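Local atomic coordinates of suppressor protein MPT5 (Saccharomyces cerevisiae, PDB entry 5BZ1), a protein that binds the 3'-untranslated regions of target mRNAs through its Pumilio homology domain and regulates their expression after transcription. Residues Q246-K251 against N310-D315; N255-F260 against N319-T324; T324-K329 against N367-T372. All blocks are in the same frame, centred on the assembly; numbering follows the deposited sequence.

Contact 1 (Q246-K251 against N310-D315). With nucleotides of chain B.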
loop_
_atom_site.group_PDB
_atom_site.type_symbol
_atom_site.label_atom_id
_atom_site.label_comp_id
_atom_site.label_asym_id
_atom_site.label_seq_id
_atom_site.Cartn_x
_atom_site.Cartn_y
_atom_site.Cartn_z
ATOM N N GLN A 246 -7.942 -25.028 5.434
ATOM C CA GLN A 246 -8.058 -24.232 6.653
ATOM C C GLN A 246 -8.040 -22.729 6.374
ATOM O O GLN A 246 -8.836 -21.982 6.945
ATOM C CB GLN A 246 -6.965 -24.590 7.657
ATOM C CG GLN A 246 -7.098 -23.850 8.985
ATOM C CD GLN A 246 -8.496 -23.959 9.584
ATOM O OE1 GLN A 246 -9.240 -22.977 9.642
ATOM N NE2 GLN A 246 -8.858 -25.159 10.030
ATOM N N LEU A 247 -7.134 -22.293 5.500
ATOM C CA LEU A 247 -7.034 -20.878 5.136
ATOM C C LEU A 247 -8.336 -20.387 4.502
ATOM O O LEU A 247 -8.759 -19.254 4.729
ATOM C CB LEU A 247 -5.855 -20.642 4.187
ATOM C CG LEU A 247 -4.451 -20.805 4.777
ATOM C CD1 LEU A 247 -3.396 -20.817 3.682
ATOM C CD2 LEU A 247 -4.151 -19.710 5.793
ATOM N N SER A 248 -8.968 -21.256 3.719
ATOM C CA SER A 248 -10.256 -20.962 3.105
ATOM C C SER A 248 -11.360 -20.771 4.145
ATOM O O SER A 248 -12.372 -20.127 3.869
ATOM C CB SER A 248 -10.652 -22.086 2.145
ATOM O OG SER A 248 -9.741 -22.188 1.071
ATOM N N CYS A 249 -11.166 -21.341 5.332
ATOM C CA CYS A 249 -12.180 -21.287 6.382
ATOM C C CYS A 249 -11.906 -20.223 7.445
ATOM O O CYS A 249 -12.509 -20.245 8.518
ATOM C CB CYS A 249 -12.334 -22.653 7.048
ATOM S SG CYS A 249 -12.893 -23.949 5.916
ATOM N N LEU A 250 -11.011 -19.288 7.148
ATOM C CA LEU A 250 -10.725 -18.199 8.084
ATOM C C LEU A 250 -11.183 -16.854 7.518
ATOM O O LEU A 250 -11.168 -16.654 6.306
ATOM C CB LEU A 250 -9.241 -18.178 8.454
ATOM C CG LEU A 250 -8.744 -19.429 9.181
ATOM C CD1 LEU A 250 -7.229 -19.426 9.315
ATOM C CD2 LEU A 250 -9.395 -19.558 10.555
ATOM N N LYS A 251 -11.592 -15.946 8.402
ATOM C CA LYS A 251 -12.199 -14.676 8.001
ATOM C C LYS A 251 -11.380 -13.878 6.984
ATOM O O LYS A 251 -11.909 -13.421 5.968
ATOM C CB LYS A 251 -12.450 -13.805 9.233
ATOM C CG LYS A 251 -13.208 -12.509 8.949
ATOM C CD LYS A 251 -13.099 -11.552 10.128
ATOM C CE LYS A 251 -14.395 -10.789 10.371
ATOM N NZ LYS A 251 -14.836 -9.976 9.209
ATOM N N ASN A 310 -16.997 -31.362 2.006
ATOM C CA ASN A 310 -17.940 -31.452 3.115
ATOM C C ASN A 310 -17.743 -30.373 4.186
ATOM O O ASN A 310 -18.710 -29.904 4.792
ATOM C CB ASN A 310 -17.856 -32.832 3.760
ATOM C CG ASN A 310 -19.039 -33.120 4.651
ATOM O OD1 ASN A 310 -20.177 -32.809 4.303
ATOM N ND2 ASN A 310 -18.778 -33.703 5.815
ATOM N N VAL A 311 -16.489 -29.999 4.424
ATOM C CA VAL A 311 -16.163 -28.953 5.391
ATOM C C VAL A 311 -16.405 -27.570 4.794
ATOM O O VAL A 311 -16.996 -26.697 5.433
ATOM C CB VAL A 311 -14.702 -29.066 5.865
ATOM C CG1 VAL A 311 -14.264 -27.811 6.610
ATOM C CG2 VAL A 311 -14.526 -30.292 6.743
ATOM N N LEU A 312 -15.953 -27.388 3.557
ATOM C CA LEU A 312 -16.012 -26.097 2.876
ATOM C C LEU A 312 -17.439 -25.601 2.615
ATOM O O LEU A 312 -17.743 -24.430 2.839
ATOM C CB LEU A 312 -15.223 -26.163 1.565
ATOM C CG LEU A 312 -13.706 -26.292 1.702
ATOM C CD1 LEU A 312 -13.075 -26.727 0.393
ATOM C CD2 LEU A 312 -13.098 -24.973 2.162
ATOM N N ILE A 313 -18.312 -26.491 2.150
ATOM C CA ILE A 313 -19.685 -26.118 1.817
ATOM C C ILE A 313 -20.466 -25.695 3.062
ATOM O O ILE A 313 -21.494 -25.020 2.973
ATOM C CB ILE A 313 -20.419 -27.281 1.101
ATOM C CG1 ILE A 313 -21.623 -26.763 0.316
ATOM C CG2 ILE A 313 -20.835 -28.371 2.093
ATOM C CD1 ILE A 313 -22.390 -27.851 -0.414
ATOM N N ARG A 314 -19.942 -26.086 4.220
ATOM C CA ARG A 314 -20.620 -25.931 5.498
ATOM C C ARG A 314 -20.039 -24.768 6.304
ATOM O O ARG A 314 -20.653 -24.289 7.261
ATOM C CB ARG A 314 -20.459 -27.230 6.287
ATOM C CG ARG A 314 -21.688 -27.702 7.027
ATOM C CD ARG A 314 -21.511 -29.157 7.452
ATOM N NE ARG A 314 -21.375 -30.051 6.304
ATOM C CZ ARG A 314 -22.399 -30.644 5.697
ATOM N NH1 ARG A 314 -23.638 -30.442 6.129
ATOM N NH2 ARG A 314 -22.187 -31.442 4.658
ATOM N N ASP A 315 -18.853 -24.313 5.912
ATOM C CA ASP A 315 -18.128 -23.313 6.691
ATOM C C ASP A 315 -18.571 -21.879 6.387
ATOM O O ASP A 315 -18.872 -21.543 5.238
ATOM C CB ASP A 315 -16.624 -23.464 6.470
ATOM C CG ASP A 315 -15.813 -22.535 7.348
ATOM O OD1 ASP A 315 -15.533 -22.910 8.506
ATOM O OD2 ASP A 315 -15.453 -21.433 6.878
ATOM P P U B 3 -17.928 -8.379 7.383
ATOM O OP1 U B 3 -17.819 -7.724 8.712
ATOM O OP2 U B 3 -18.941 -7.870 6.420
ATOM O "O5'" U B 3 -16.500 -8.355 6.674
ATOM C "C5'" U B 3 -15.866 -7.135 6.326
ATOM C "C4'" U B 3 -14.472 -7.072 6.894
ATOM O "O4'" U B 3 -13.680 -8.193 6.426
ATOM C "C3'" U B 3 -13.648 -5.852 6.516
ATOM O "O3'" U B 3 -13.991 -4.723 7.299
ATOM C "C2'" U B 3 -12.218 -6.336 6.734
ATOM O "O2'" U B 3 -11.868 -6.265 8.109
ATOM C "C1'" U B 3 -12.324 -7.815 6.333
ATOM N N1 U B 3 -11.847 -8.065 4.955
ATOM C C2 U B 3 -10.484 -8.261 4.785
ATOM O O2 U B 3 -9.687 -8.227 5.708
ATOM N N3 U B 3 -10.082 -8.487 3.491
ATOM C C4 U B 3 -10.892 -8.540 2.375
ATOM O O4 U B 3 -10.379 -8.751 1.271
ATOM C C5 U B 3 -12.290 -8.334 2.635
ATOM C C6 U B 3 -12.719 -8.109 3.887
ATOM P P G B 2 -22.661 -11.018 5.888
ATOM O OP1 G B 2 -22.815 -9.920 6.869
ATOM O OP2 G B 2 -23.051 -10.810 4.469
ATOM O "O5'" G B 2 -21.141 -11.478 5.907
ATOM C "C5'" G B 2 -20.563 -12.038 7.076
ATOM C "C4'" G B 2 -19.068 -12.118 6.947
ATOM O "O4'" G B 2 -18.721 -13.044 5.891
ATOM C "C3'" G B 2 -18.379 -10.827 6.546
ATOM O "O3'" G B 2 -18.193 -9.947 7.639
ATOM C "C2'" G B 2 -17.081 -11.322 5.919
ATOM O "O2'" G B 2 -16.120 -11.638 6.917
ATOM C "C1'" G B 2 -17.538 -12.621 5.249
ATOM N N9 G B 2 -17.818 -12.441 3.811
ATOM C C8 G B 2 -18.879 -11.795 3.217
ATOM N N7 G B 2 -18.811 -11.819 1.912
ATOM C C5 G B 2 -17.643 -12.513 1.623
ATOM C C6 G B 2 -17.046 -12.852 0.381
ATOM O O6 G B 2 -17.442 -12.603 -0.762
ATOM N N1 G B 2 -15.868 -13.564 0.564
ATOM C C2 G B 2 -15.334 -13.901 1.784
ATOM N N2 G B 2 -14.185 -14.591 1.763
ATOM N N3 G B 2 -15.876 -13.589 2.947
ATOM C C4 G B 2 -17.021 -12.899 2.791
HETATM O O HOH W 1 -14.769 -20.948 10.399
#
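Cys249, just past the end of helix 244-248, lies against the carboxylate of Asp315 and the tips of two residues of helix 309-312. The apolar part is small. SG meets CD2 of Leu312 at 3.9 Å and, more loosely, CG1 of Val311, while CB of Ser248 touches the same CD2 of Leu312 from the neighbouring position at 3.8 Å. Pointing SG away from its own carbonyl carbon (chi1 -62°) brings it against these methyls.

The polar part contains no direct hydrogen bond between the segments. OD2 of Asp315 rests on the backbone of Cys249, 3.3 Å from CA, and it also accepts from the backbone N of Phe317 and Gly318, capping the start of helix 318-326. OD1 is tied by a water that donates both to it, at 2.8 Å, and to Cys249 O, at 3.0 Å. Ser248 OG turns back to Leu244 O in its own helix.

On the RNA side, Lys251 NZ donates to O2' of G2 of chain B at 3.1 Å, a contact to sugar rather than base. Pumilio repeats 7 and 8 thus meet here through a few methyl and sulfur contacts, the Asp315 carboxylate laid against Cys249, and one shared water, while the carboxylate's direct hydrogen bonds serve its own repeat.

Contact 2 (N255-F260 against N319-T324). With nucleotides of chain B.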
loop_
_atom_site.group_PDB
_atom_site.type_symbol
_atom_site.label_atom_id
_atom_site.label_comp_id
_atom_site.label_asym_id
_atom_site.label_seq_id
_atom_site.Cartn_x
_atom_site.Cartn_y
_atom_site.Cartn_z
ATOM N N ASN A 255 -10.430 -14.479 1.780
ATOM C CA ASN A 255 -10.428 -13.498 0.698
ATOM C C ASN A 255 -9.199 -13.628 -0.195
ATOM O O ASN A 255 -9.266 -13.377 -1.399
ATOM C CB ASN A 255 -10.501 -12.079 1.262
ATOM C CG ASN A 255 -11.750 -11.846 2.080
ATOM O OD1 ASN A 255 -12.830 -11.618 1.533
ATOM N ND2 ASN A 255 -11.613 -11.906 3.402
ATOM N N VAL A 256 -8.075 -14.003 0.406
ATOM C CA VAL A 256 -6.840 -14.201 -0.340
ATOM C C VAL A 256 -6.972 -15.426 -1.246
ATOM O O VAL A 256 -6.528 -15.413 -2.397
ATOM C CB VAL A 256 -5.636 -14.368 0.602
ATOM C CG1 VAL A 256 -4.354 -14.574 -0.192
ATOM C CG2 VAL A 256 -5.503 -13.154 1.510
ATOM N N VAL A 257 -7.592 -16.481 -0.718
ATOM C CA VAL A 257 -7.838 -17.700 -1.486
ATOM C C VAL A 257 -8.708 -17.417 -2.712
ATOM O O VAL A 257 -8.391 -17.855 -3.819
ATOM C CB VAL A 257 -8.500 -18.789 -0.624
ATOM C CG1 VAL A 257 -8.834 -20.011 -1.464
ATOM C CG2 VAL A 257 -7.586 -19.179 0.521
ATOM N N GLU A 258 -9.798 -16.679 -2.510
ATOM C CA GLU A 258 -10.691 -16.304 -3.605
ATOM C C GLU A 258 -9.966 -15.499 -4.684
ATOM O O GLU A 258 -10.123 -15.757 -5.877
ATOM C CB GLU A 258 -11.873 -15.488 -3.083
ATOM C CG GLU A 258 -12.830 -16.247 -2.182
ATOM C CD GLU A 258 -14.076 -15.439 -1.867
ATOM O OE1 GLU A 258 -14.060 -14.688 -0.870
ATOM O OE2 GLU A 258 -15.066 -15.556 -2.619
ATOM N N LYS A 259 -9.186 -14.510 -4.261
ATOM C CA LYS A 259 -8.458 -13.683 -5.214
ATOM C C LYS A 259 -7.451 -14.528 -5.990
ATOM O O LYS A 259 -7.250 -14.322 -7.185
ATOM C CB LYS A 259 -7.748 -12.529 -4.512
ATOM C CG LYS A 259 -7.088 -11.566 -5.487
ATOM C CD LYS A 259 -6.740 -10.256 -4.827
ATOM C CE LYS A 259 -6.359 -9.203 -5.856
ATOM N NZ LYS A 259 -7.530 -8.692 -6.620
ATOM N N PHE A 260 -6.836 -15.487 -5.304
ATOM C CA PHE A 260 -5.870 -16.385 -5.923
ATOM C C PHE A 260 -6.550 -17.233 -6.999
ATOM O O PHE A 260 -6.043 -17.369 -8.115
ATOM C CB PHE A 260 -5.228 -17.274 -4.855
ATOM C CG PHE A 260 -4.132 -18.166 -5.376
ATOM C CD1 PHE A 260 -2.881 -17.646 -5.672
ATOM C CD2 PHE A 260 -4.350 -19.527 -5.553
ATOM C CE1 PHE A 260 -1.866 -18.464 -6.150
ATOM C CE2 PHE A 260 -3.340 -20.351 -6.027
ATOM C CZ PHE A 260 -2.099 -19.818 -6.328
ATOM N N ASN A 319 -17.409 -21.470 2.297
ATOM C CA ASN A 319 -18.425 -21.565 1.258
ATOM C C ASN A 319 -18.222 -20.524 0.156
ATOM O O ASN A 319 -18.586 -20.755 -0.998
ATOM C CB ASN A 319 -19.834 -21.470 1.857
ATOM C CG ASN A 319 -20.239 -20.043 2.190
ATOM O OD1 ASN A 319 -20.787 -19.330 1.347
ATOM N ND2 ASN A 319 -19.980 -19.624 3.427
ATOM N N TYR A 320 -17.632 -19.385 0.515
ATOM C CA TYR A 320 -17.342 -18.333 -0.456
ATOM C C TYR A 320 -16.252 -18.770 -1.436
ATOM O O TYR A 320 -16.370 -18.571 -2.645
ATOM C CB TYR A 320 -16.914 -17.044 0.255
ATOM C CG TYR A 320 -18.033 -16.322 0.975
ATOM C CD1 TYR A 320 -18.969 -15.574 0.271
ATOM C CD2 TYR A 320 -18.146 -16.378 2.358
ATOM C CE1 TYR A 320 -19.993 -14.908 0.927
ATOM C CE2 TYR A 320 -19.165 -15.720 3.021
ATOM C CZ TYR A 320 -20.084 -14.987 2.302
ATOM O OH TYR A 320 -21.096 -14.329 2.963
ATOM N N ALA A 321 -15.181 -19.349 -0.906
ATOM C CA ALA A 321 -14.104 -19.861 -1.746
ATOM C C ALA A 321 -14.616 -20.981 -2.652
ATOM O O ALA A 321 -14.229 -21.074 -3.820
ATOM C CB ALA A 321 -12.950 -20.348 -0.891
ATOM N N LEU A 322 -15.484 -21.830 -2.108
ATOM C CA LEU A 322 -16.084 -22.912 -2.886
ATOM C C LEU A 322 -16.934 -22.358 -4.026
ATOM O O LEU A 322 -16.804 -22.795 -5.173
ATOM C CB LEU A 322 -16.934 -23.814 -1.993
ATOM C CG LEU A 322 -17.714 -24.920 -2.710
ATOM C CD1 LEU A 322 -16.773 -25.918 -3.361
ATOM C CD2 LEU A 322 -18.662 -25.634 -1.756
ATOM N N GLN A 323 -17.800 -21.399 -3.703
ATOM C CA GLN A 323 -18.663 -20.765 -4.697
ATOM C C GLN A 323 -17.871 -20.078 -5.811
ATOM O O GLN A 323 -18.277 -20.094 -6.973
ATOM C CB GLN A 323 -19.608 -19.760 -4.030
ATOM C CG GLN A 323 -20.769 -20.395 -3.266
ATOM C CD GLN A 323 -21.726 -19.363 -2.708
ATOM O OE1 GLN A 323 -22.390 -18.644 -3.458
ATOM N NE2 GLN A 323 -21.797 -19.278 -1.384
ATOM N N THR A 324 -16.744 -19.475 -5.449
ATOM C CA THR A 324 -15.883 -18.825 -6.431
ATOM C C THR A 324 -15.311 -19.852 -7.414
ATOM O O THR A 324 -15.257 -19.606 -8.620
ATOM C CB THR A 324 -14.751 -18.044 -5.747
ATOM O OG1 THR A 324 -15.297 -16.889 -5.099
ATOM C CG2 THR A 324 -13.699 -17.605 -6.760
ATOM P P G B 2 -22.661 -11.018 5.888
ATOM O OP1 G B 2 -22.815 -9.920 6.869
ATOM O OP2 G B 2 -23.051 -10.810 4.469
ATOM O "O5'" G B 2 -21.141 -11.478 5.907
ATOM C "C5'" G B 2 -20.563 -12.038 7.076
ATOM C "C4'" G B 2 -19.068 -12.118 6.947
ATOM O "O4'" G B 2 -18.721 -13.044 5.891
ATOM C "C3'" G B 2 -18.379 -10.827 6.546
ATOM O "O3'" G B 2 -18.193 -9.947 7.639
ATOM C "C2'" G B 2 -17.081 -11.322 5.919
ATOM O "O2'" G B 2 -16.120 -11.638 6.917
ATOM C "C1'" G B 2 -17.538 -12.621 5.249
ATOM N N9 G B 2 -17.818 -12.441 3.811
ATOM C C8 G B 2 -18.879 -11.795 3.217
ATOM N N7 G B 2 -18.811 -11.819 1.912
ATOM C C5 G B 2 -17.643 -12.513 1.623
ATOM C C6 G B 2 -17.046 -12.852 0.381
ATOM O O6 G B 2 -17.442 -12.603 -0.762
ATOM N N1 G B 2 -15.868 -13.564 0.564
ATOM C C2 G B 2 -15.334 -13.901 1.784
ATOM N N2 G B 2 -14.185 -14.591 1.763
ATOM N N3 G B 2 -15.876 -13.589 2.947
ATOM C C4 G B 2 -17.021 -12.899 2.791
ATOM O "O5'" U B 1 -26.234 -12.886 4.068
ATOM C "C5'" U B 1 -26.370 -13.258 5.432
ATOM C "C4'" U B 1 -25.149 -13.990 5.928
ATOM O "O4'" U B 1 -25.090 -15.312 5.335
ATOM C "C3'" U B 1 -23.807 -13.365 5.578
ATOM O "O3'" U B 1 -23.457 -12.300 6.446
ATOM C "C2'" U B 1 -22.854 -14.555 5.645
ATOM O "O2'" U B 1 -22.484 -14.839 6.987
ATOM C "C1'" U B 1 -23.746 -15.694 5.139
ATOM N N1 U B 1 -23.537 -15.983 3.700
ATOM C C2 U B 1 -22.558 -16.912 3.376
ATOM O O2 U B 1 -21.881 -17.478 4.220
ATOM N N3 U B 1 -22.397 -17.149 2.032
ATOM C C4 U B 1 -23.101 -16.562 1.001
ATOM O O4 U B 1 -22.835 -16.886 -0.160
ATOM C C5 U B 1 -24.098 -15.617 1.415
ATOM C C6 U B 1 -24.284 -15.363 2.718
ATOM P P U B 3 -17.928 -8.379 7.383
ATOM O OP1 U B 3 -17.819 -7.724 8.712
ATOM O OP2 U B 3 -18.941 -7.870 6.420
ATOM O "O5'" U B 3 -16.500 -8.355 6.674
ATOM C "C5'" U B 3 -15.866 -7.135 6.326
ATOM C "C4'" U B 3 -14.472 -7.072 6.894
ATOM O "O4'" U B 3 -13.680 -8.193 6.426
ATOM C "C3'" U B 3 -13.648 -5.852 6.516
ATOM O "O3'" U B 3 -13.991 -4.723 7.299
ATOM C "C2'" U B 3 -12.218 -6.336 6.734
ATOM O "O2'" U B 3 -11.868 -6.265 8.109
ATOM C "C1'" U B 3 -12.324 -7.815 6.333
ATOM N N1 U B 3 -11.847 -8.065 4.955
ATOM C C2 U B 3 -10.484 -8.261 4.785
ATOM O O2 U B 3 -9.687 -8.227 5.708
ATOM N N3 U B 3 -10.082 -8.487 3.491
ATOM C C4 U B 3 -10.892 -8.540 2.375
ATOM O O4 U B 3 -10.379 -8.751 1.271
ATOM C C5 U B 3 -12.290 -8.334 2.635
ATOM C C6 U B 3 -12.719 -8.109 3.887
#
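The phenol ring of Tyr320 lies between two bases, with G2 of chain B over one face and U1 of chain B over the other. The guanine covers the ring broadly, its C6 lying 3.3 Å from CD1 of Tyr320, whereas the uracil reaches mainly the hydroxyl end, C2 of U1 coming within 3.0 Å of Tyr320 OH. Asn319 OD1 also lies over the centre of the ring on the uracil side.

At the Watson-Crick edge of G2, Glu258 OE1 accepts from both N1 and N2, each at 2.6 Å. The other oxygen, OE2, is 2.8 Å from Thr324 OG1, whose proton could go instead to Tyr320 O. Glu258 and Thr324 cross at about a right angle, and the extended Glu258 chain passes over Ala321, CG lying 3.9 Å from its CA. A threonine of repeat 8 thereby probably helps position the base-reading carboxylate of repeat 7.

U1 is read within repeat 8: its N3 donates to Asn319 OD1 in a nearly straight bond (165°), Asn319 ND2 reaches O2, and Gln323 NE2 gives a hydrogen to O4. A side chain between successive bases, with base edges read by side chains of consecutive repeats, is the PUF mode of binding RNA.

Helices 253-273 and 318-326 run almost parallel here, 5° between directions and 9.1 Å between axes. Behind the RNA surface CG1 of Val257 packs on CB of Ala321, and Phe305 of helix 288-307 touches both residues; helix 215-223 adjoins the 255-260 side and helix 385-398 adjoins Gln323.

Contact 3 (T324-K329 against N367-T372); sequences TLLDVK and NLIVLT
Leu326, the last residue of helix 318-326, is the main projection of this contact, and Leu368, Ile369 and Thr372 of helix 354-375 receive it. Its two methyls go to different places. CD2 enters between Leu368 and Ile369, 3.6 Å from CD2 of the leucine and 3.7 Å from CD1 of the isoleucine. CD1 instead approaches Thr372 tip to tip, 3.8 Å from OG1 and slightly farther from CG2.

The partners meet this branched end in different ways. Leu368 crosses Leu326 at about a right angle, while Ile369 slides past it in the opposite direction, its CD1 folded toward Leu326 by a bend at chi2 (-64°). Leu368 CG stands opposite its backbone N (chi1 -178°), which carries CD2 out to touch both leucines of the other segment. Leu325 adds the second bump, its CD2 lying 3.8 Å from CD2 of Leu368, again with the side chains crossing.

Phe305 of helix 288-307 and Phe265 of helix 253-273 also touch Leu325, and Tyr395 of helix 385-398 touches Ile369.

Thr372 OG1 donates to Leu368 O at 2.7 Å, from the face of that carbonyl plane opposite to the one used by Thr372 N. With its hydroxyl hydrogen spent inside its own helix, the threonine can lie against Leu326 CD1, and repeat 8 joins helix 354-375 mainly through hydrocarbon contacts, without a hydrogen bond between the segments.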
loop_
_atom_site.group_PDB
_atom_site.type_symbol
_atom_site.label_atom_id
_atom_site.label_comp_id
_atom_site.label_asym_id
_atom_site.label_seq_id
_atom_site.Cartn_x
_atom_site.Cartn_y
_atom_site.Cartn_z
ATOM N N THR A 324 -16.744 -19.475 -5.449
ATOM C CA THR A 324 -15.883 -18.825 -6.431
ATOM C C THR A 324 -15.311 -19.852 -7.414
ATOM O O THR A 324 -15.257 -19.606 -8.620
ATOM C CB THR A 324 -14.751 -18.044 -5.747
ATOM O OG1 THR A 324 -15.297 -16.889 -5.099
ATOM C CG2 THR A 324 -13.699 -17.605 -6.760
ATOM N N LEU A 325 -14.907 -21.008 -6.895
ATOM C CA LEU A 325 -14.356 -22.068 -7.733
ATOM C C LEU A 325 -15.432 -22.700 -8.619
ATOM O O LEU A 325 -15.138 -23.174 -9.717
ATOM C CB LEU A 325 -13.687 -23.142 -6.867
ATOM C CG LEU A 325 -12.916 -24.241 -7.606
ATOM C CD1 LEU A 325 -11.674 -23.665 -8.264
ATOM C CD2 LEU A 325 -12.543 -25.387 -6.677
ATOM N N LEU A 326 -16.675 -22.695 -8.140
ATOM C CA LEU A 326 -17.783 -23.357 -8.834
ATOM C C LEU A 326 -18.464 -22.474 -9.881
ATOM O O LEU A 326 -19.199 -22.973 -10.735
ATOM C CB LEU A 326 -18.829 -23.851 -7.826
ATOM C CG LEU A 326 -18.472 -25.025 -6.914
ATOM C CD1 LEU A 326 -19.610 -25.350 -5.962
ATOM C CD2 LEU A 326 -18.131 -26.240 -7.740
ATOM N N ASP A 327 -18.217 -21.169 -9.815
ATOM C CA ASP A 327 -18.926 -20.204 -10.660
ATOM C C ASP A 327 -18.504 -20.271 -12.132
ATOM O O ASP A 327 -17.401 -19.851 -12.489
ATOM C CB ASP A 327 -18.721 -18.785 -10.126
ATOM C CG ASP A 327 -19.721 -17.796 -10.696
ATOM O OD1 ASP A 327 -20.510 -18.175 -11.589
ATOM O OD2 ASP A 327 -19.707 -16.629 -10.254
ATOM N N VAL A 328 -19.404 -20.772 -12.978
ATOM C CA VAL A 328 -19.134 -20.962 -14.404
ATOM C C VAL A 328 -18.812 -19.648 -15.139
ATOM O O VAL A 328 -18.236 -19.664 -16.228
ATOM C CB VAL A 328 -20.303 -21.708 -15.099
ATOM C CG1 VAL A 328 -21.468 -20.761 -15.356
ATOM C CG2 VAL A 328 -19.840 -22.355 -16.396
ATOM N N LYS A 329 -19.169 -18.516 -14.534
ATOM C CA LYS A 329 -18.822 -17.212 -15.094
ATOM C C LYS A 329 -17.310 -17.033 -15.179
ATOM O O LYS A 329 -16.801 -16.346 -16.067
ATOM C CB LYS A 329 -19.422 -16.089 -14.250
ATOM C CG LYS A 329 -20.874 -15.790 -14.569
ATOM C CD LYS A 329 -21.497 -14.906 -13.500
ATOM C CE LYS A 329 -23.005 -14.794 -13.683
ATOM N NZ LYS A 329 -23.655 -14.088 -12.541
ATOM N N ASN A 367 -17.125 -33.232 -11.840
ATOM C CA ASN A 367 -17.203 -34.132 -10.698
ATOM C C ASN A 367 -17.493 -33.372 -9.404
ATOM O O ASN A 367 -18.269 -33.829 -8.563
ATOM C CB ASN A 367 -15.910 -34.946 -10.574
ATOM C CG ASN A 367 -15.850 -35.763 -9.293
ATOM O OD1 ASN A 367 -14.914 -35.633 -8.501
ATOM N ND2 ASN A 367 -16.857 -36.602 -9.080
ATOM N N LEU A 368 -16.871 -32.207 -9.251
ATOM C CA LEU A 368 -17.108 -31.375 -8.078
ATOM C C LEU A 368 -18.552 -30.871 -8.045
ATOM O O LEU A 368 -19.169 -30.791 -6.981
ATOM C CB LEU A 368 -16.125 -30.202 -8.038
ATOM C CG LEU A 368 -16.232 -29.263 -6.834
ATOM C CD1 LEU A 368 -16.107 -30.051 -5.550
ATOM C CD2 LEU A 368 -15.169 -28.179 -6.889
ATOM N N ILE A 369 -19.090 -30.545 -9.217
ATOM C CA ILE A 369 -20.470 -30.087 -9.330
ATOM C C ILE A 369 -21.462 -31.155 -8.855
ATOM O O ILE A 369 -22.385 -30.859 -8.091
ATOM C CB ILE A 369 -20.810 -29.666 -10.779
ATOM C CG1 ILE A 369 -20.109 -28.353 -11.141
ATOM C CG2 ILE A 369 -22.310 -29.510 -10.959
ATOM C CD1 ILE A 369 -20.558 -27.169 -10.306
ATOM N N VAL A 370 -21.274 -32.394 -9.306
ATOM C CA VAL A 370 -22.195 -33.467 -8.939
ATOM C C VAL A 370 -22.092 -33.816 -7.451
ATOM O O VAL A 370 -23.100 -34.099 -6.809
ATOM C CB VAL A 370 -22.050 -34.731 -9.843
ATOM C CG1 VAL A 370 -22.069 -34.346 -11.311
ATOM C CG2 VAL A 370 -20.781 -35.507 -9.526
ATOM N N LEU A 371 -20.880 -33.777 -6.902
ATOM C CA LEU A 371 -20.691 -34.025 -5.476
ATOM C C LEU A 371 -21.344 -32.912 -4.658
ATOM O O LEU A 371 -21.925 -33.163 -3.600
ATOM C CB LEU A 371 -19.205 -34.150 -5.130
ATOM C CG LEU A 371 -18.471 -35.400 -5.614
ATOM C CD1 LEU A 371 -17.009 -35.369 -5.199
ATOM C CD2 LEU A 371 -19.145 -36.646 -5.078
ATOM N N THR A 372 -21.251 -31.685 -5.161
ATOM C CA THR A 372 -21.894 -30.542 -4.521
ATOM C C THR A 372 -23.419 -30.696 -4.519
ATOM O O THR A 372 -24.071 -30.455 -3.501
ATOM C CB THR A 372 -21.501 -29.217 -5.205
ATOM O OG1 THR A 372 -20.082 -29.031 -5.111
ATOM C CG2 THR A 372 -22.194 -28.046 -4.541
#

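How the contacts relate
Contacts 1 and 2 both join Pumilio repeats 7 and 8, at successive helices of each repeat, whereas contact 3 passes from repeat 8 to helix 354-375. Contact 1 is the partly buried one, with water and a sugar-directed lysine. Contact 2 is buried with the bound RNA and combines polar base recognition with a small apolar patch. Contact 3, also buried, has purely van der Waals contacts and comes no nearer than about 6 Å to the RNA. Helix 318-326 serves both later contacts, with Thr324, in both ranges, touching across contact 2 alone, while Ser248 OG against Val257 CG1 (3.5 Å) joins contacts 1 and 2.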